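Local coordinates for protein toll-like receptor 6, Variable lymphocyte receptor B (Mus musculus, PDB 3A79) that probably recognises diacylated microbial lipopeptides together with TLR2, as an innate immune ectodomain here fused to a leucine-rich-repeat segment of a hagfish variable lymphocyte receptor, at residues F357-N363 with T381-N387. Residues are numbered along the deposited sequence; the frame is centred on the assembly and turned at random.
Sequences FLNFTQN and TLILQRN. With NAG (2-acetamido-2-deoxy-beta-D-glucopyranose), chain G; NAG (2-acetamido-2-deoxy-beta-D-glucopyranose), chain C.
T381 receives the backbone N of L358 on its carbonyl O (2.9 Å), while its CB meets CD1 of the F357 ring. L382 turns into the interior of the solenoid, where its CD1 packs on CB of L358 at 3.6 Å. I383 is gripped through both its backbone N and its backbone O: N donates to O of L358, and O accepts the N of F360. With CG1 beside the backbone N (chi1 -53°), I383 CD1 lies 3.4 Å from the acetamide methyl C8 of the first N-acetylglucosamine. That sugar is bonded to ND2 of N359, whose OD1 accepts T361 OG1, which probably restrains the rotation of the glycosylated amide. L384 sends CD2 to CB of F360 on the core side. Q385 accepts the N of Q362 on its backbone O, extending the pairing past the strands, and its OE1 takes NH2 of R386 from above the amide plane (2.7 Å); its NE2 is hydrogen-bonded to OD2 of D409 on the next strand. R386, bent at chi3 (-64°), lays one guanidinium face over CG2 of T361. Its NH1 is shared between OE1 of Q362 (3.0 Å), slightly out of the guanidinium plane, and O7 of the second sugar, a nearly straight bond (170°). Replacing R386 by alanine is likely to leave Q362 OE1, Q385 OE1 and the sugar O7 without these donors and to uncover the T361 methyl. The parallel register joins adjacent turns of the TLR6 leucine-rich-repeat solenoid, leucines inward; on the other face, the covalent link at N359 fixes the glycan and the R386 bond to O7 probably steadies its second sugar.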
loop_
_atom_site.group_PDB
_atom_site.type_symbol
_atom_site.label_atom_id
_atom_site.label_comp_id
_atom_site.label_asym_id
_atom_site.label_seq_id
_atom_site.Cartn_x
_atom_site.Cartn_y
_atom_site.Cartn_z
ATOM N N PHE B 357 22.269 -8.420 -8.459
ATOM C CA PHE B 357 21.446 -8.672 -7.290
ATOM C C PHE B 357 20.871 -7.384 -6.723
ATOM O O PHE B 357 21.596 -6.446 -6.415
ATOM C CB PHE B 357 22.257 -9.389 -6.228
ATOM C CG PHE B 357 21.504 -9.637 -4.963
ATOM C CD1 PHE B 357 20.760 -10.793 -4.804
ATOM C CD2 PHE B 357 21.549 -8.717 -3.922
ATOM C CE1 PHE B 357 20.067 -11.024 -3.631
ATOM C CE2 PHE B 357 20.858 -8.943 -2.747
ATOM C CZ PHE B 357 20.113 -10.096 -2.600
ATOM N N LEU B 358 19.552 -7.344 -6.596
ATOM C CA LEU B 358 18.862 -6.177 -6.069
ATOM C C LEU B 358 17.813 -6.607 -5.050
ATOM O O LEU B 358 17.005 -7.491 -5.320
ATOM C CB LEU B 358 18.239 -5.374 -7.210
ATOM C CG LEU B 358 19.271 -4.616 -8.049
ATOM C CD1 LEU B 358 18.594 -3.891 -9.181
ATOM C CD2 LEU B 358 20.075 -3.641 -7.191
ATOM N N ASN B 359 17.855 -5.995 -3.871
ATOM C CA ASN B 359 16.977 -6.344 -2.761
ATOM C C ASN B 359 16.509 -5.064 -2.095
ATOM O O ASN B 359 17.211 -4.498 -1.268
ATOM C CB ASN B 359 17.720 -7.248 -1.765
ATOM C CG ASN B 359 16.897 -7.594 -0.515
ATOM O OD1 ASN B 359 15.808 -7.067 -0.299
ATOM N ND2 ASN B 359 17.448 -8.489 0.321
ATOM N N PHE B 360 15.328 -4.599 -2.488
ATOM C CA PHE B 360 14.732 -3.406 -1.900
ATOM C C PHE B 360 13.528 -3.774 -1.052
ATOM O O PHE B 360 12.397 -3.424 -1.385
ATOM C CB PHE B 360 14.326 -2.416 -2.989
ATOM C CG PHE B 360 15.468 -1.992 -3.868
ATOM C CD1 PHE B 360 15.603 -2.501 -5.150
ATOM C CD2 PHE B 360 16.421 -1.098 -3.405
ATOM C CE1 PHE B 360 16.653 -2.110 -5.959
ATOM C CE2 PHE B 360 17.476 -0.703 -4.208
ATOM C CZ PHE B 360 17.594 -1.210 -5.487
ATOM N N THR B 361 13.785 -4.481 0.046
ATOM C CA THR B 361 12.723 -4.960 0.928
ATOM C C THR B 361 12.159 -3.858 1.818
ATOM O O THR B 361 12.894 -3.010 2.328
ATOM C CB THR B 361 13.204 -6.119 1.839
ATOM O OG1 THR B 361 13.068 -7.369 1.158
ATOM C CG2 THR B 361 12.371 -6.171 3.099
ATOM N N GLN B 362 10.846 -3.881 1.995
ATOM C CA GLN B 362 10.185 -3.024 2.966
ATOM C C GLN B 362 10.492 -1.539 2.795
ATOM O O GLN B 362 10.988 -0.880 3.704
ATOM C CB GLN B 362 10.524 -3.471 4.384
ATOM C CG GLN B 362 9.651 -2.825 5.450
ATOM C CD GLN B 362 9.909 -3.400 6.821
ATOM O OE1 GLN B 362 10.050 -4.611 6.976
ATOM N NE2 GLN B 362 9.978 -2.537 7.826
ATOM N N ASN B 363 10.185 -1.009 1.623
ATOM C CA ASN B 363 10.235 0.424 1.427
ATOM C C ASN B 363 8.843 0.876 1.052
ATOM O O ASN B 363 7.862 0.320 1.525
ATOM C CB ASN B 363 11.227 0.777 0.323
ATOM C CG ASN B 363 12.612 0.271 0.616
ATOM O OD1 ASN B 363 13.200 -0.443 -0.194
ATOM N ND2 ASN B 363 13.143 0.624 1.786
ATOM N N THR B 381 18.619 -11.511 -9.853
ATOM C CA THR B 381 17.659 -11.642 -8.779
ATOM C C THR B 381 17.245 -10.263 -8.311
ATOM O O THR B 381 18.070 -9.463 -7.895
ATOM C CB THR B 381 18.254 -12.430 -7.608
ATOM O OG1 THR B 381 18.720 -13.704 -8.078
ATOM C CG2 THR B 381 17.205 -12.628 -6.516
ATOM N N LEU B 382 15.959 -9.980 -8.402
ATOM C CA LEU B 382 15.431 -8.713 -7.934
ATOM C C LEU B 382 14.383 -8.984 -6.857
ATOM O O LEU B 382 13.550 -9.872 -7.005
ATOM C CB LEU B 382 14.835 -7.922 -9.100
ATOM C CG LEU B 382 13.962 -6.721 -8.741
ATOM C CD1 LEU B 382 14.815 -5.522 -8.377
ATOM C CD2 LEU B 382 13.057 -6.403 -9.909
ATOM N N ILE B 383 14.440 -8.225 -5.769
ATOM C CA ILE B 383 13.555 -8.438 -4.631
ATOM C C ILE B 383 12.848 -7.145 -4.241
ATOM O O ILE B 383 13.484 -6.169 -3.846
ATOM C CB ILE B 383 14.332 -8.994 -3.419
ATOM C CG1 ILE B 383 15.120 -10.238 -3.828
ATOM C CG2 ILE B 383 13.388 -9.318 -2.284
ATOM C CD1 ILE B 383 15.746 -10.950 -2.678
ATOM N N LEU B 384 11.528 -7.152 -4.354
ATOM C CA LEU B 384 10.716 -5.979 -4.065
ATOM C C LEU B 384 9.673 -6.262 -2.964
ATOM O O LEU B 384 8.676 -5.551 -2.818
ATOM C CB LEU B 384 10.076 -5.483 -5.367
ATOM C CG LEU B 384 11.147 -4.924 -6.318
ATOM C CD1 LEU B 384 10.717 -4.964 -7.761
ATOM C CD2 LEU B 384 11.538 -3.494 -5.936
ATOM N N GLN B 385 9.932 -7.303 -2.179
ATOM C CA GLN B 385 9.043 -7.702 -1.095
ATOM C C GLN B 385 8.745 -6.603 -0.074
ATOM O O GLN B 385 9.639 -5.933 0.422
ATOM C CB GLN B 385 9.618 -8.918 -0.378
ATOM C CG GLN B 385 9.185 -9.034 1.059
ATOM C CD GLN B 385 9.471 -10.408 1.626
ATOM O OE1 GLN B 385 9.156 -10.697 2.787
ATOM N NE2 GLN B 385 10.065 -11.273 0.802
ATOM N N ARG B 386 7.471 -6.444 0.245
ATOM C CA ARG B 386 7.016 -5.489 1.258
ATOM C C ARG B 386 7.043 -4.039 0.783
ATOM O O ARG B 386 7.545 -3.157 1.475
ATOM C CB ARG B 386 7.769 -5.663 2.583
ATOM C CG ARG B 386 6.943 -6.304 3.697
ATOM C CD ARG B 386 7.817 -6.797 4.829
ATOM N NE ARG B 386 8.706 -7.860 4.369
ATOM C CZ ARG B 386 9.919 -8.093 4.867
ATOM N NH1 ARG B 386 10.393 -7.329 5.844
ATOM N NH2 ARG B 386 10.665 -9.083 4.384
ATOM N N ASN B 387 6.480 -3.807 -0.398
ATOM C CA ASN B 387 6.337 -2.461 -0.941
ATOM C C ASN B 387 4.900 -2.158 -1.385
ATOM O O ASN B 387 3.957 -2.814 -0.937
ATOM C CB ASN B 387 7.336 -2.246 -2.077
ATOM C CG ASN B 387 8.775 -2.217 -1.585
ATOM O OD1 ASN B 387 9.483 -3.229 -1.623
ATOM N ND2 ASN B 387 9.205 -1.061 -1.099
HETATM C C1 NAG G . 16.689 -8.733 1.529
HETATM C C2 NAG G . 17.186 -10.074 2.075
HETATM C C3 NAG G . 16.721 -10.382 3.501
HETATM C C4 NAG G . 16.755 -9.172 4.437
HETATM C C5 NAG G . 16.238 -7.920 3.730
HETATM C C6 NAG G . 16.492 -6.689 4.581
HETATM C C7 NAG G . 17.593 -11.900 0.501
HETATM C C8 NAG G . 16.988 -13.056 -0.249
HETATM N N2 NAG G . 16.742 -11.152 1.210
HETATM O O3 NAG G . 17.489 -11.443 4.043
HETATM O O4 NAG G . 15.989 -9.489 5.598
HETATM O O5 NAG G . 16.885 -7.722 2.491
HETATM O O6 NAG G . 17.832 -6.721 5.019
HETATM O O7 NAG G . 18.808 -11.681 0.441
HETATM C C1 NAG C . 16.679 -9.179 6.831
HETATM C C2 NAG C . 15.676 -8.675 7.882
HETATM C C3 NAG C . 16.275 -8.652 9.280
HETATM C C4 NAG C . 16.842 -10.027 9.609
HETATM C C5 NAG C . 17.912 -10.361 8.574
HETATM C C6 NAG C . 18.480 -11.759 8.773
HETATM C C7 NAG C . 13.859 -7.229 7.188
HETATM C C8 NAG C . 13.349 -5.812 7.080
HETATM N N2 NAG C . 15.124 -7.369 7.580
HETATM O O3 NAG C . 15.324 -8.189 10.221
HETATM O O4 NAG C . 17.368 -10.029 10.924
HETATM O O5 NAG C . 17.400 -10.318 7.258
HETATM O O6 NAG C . 17.495 -12.714 8.438
HETATM O O7 NAG C . 13.137 -8.201 6.910
#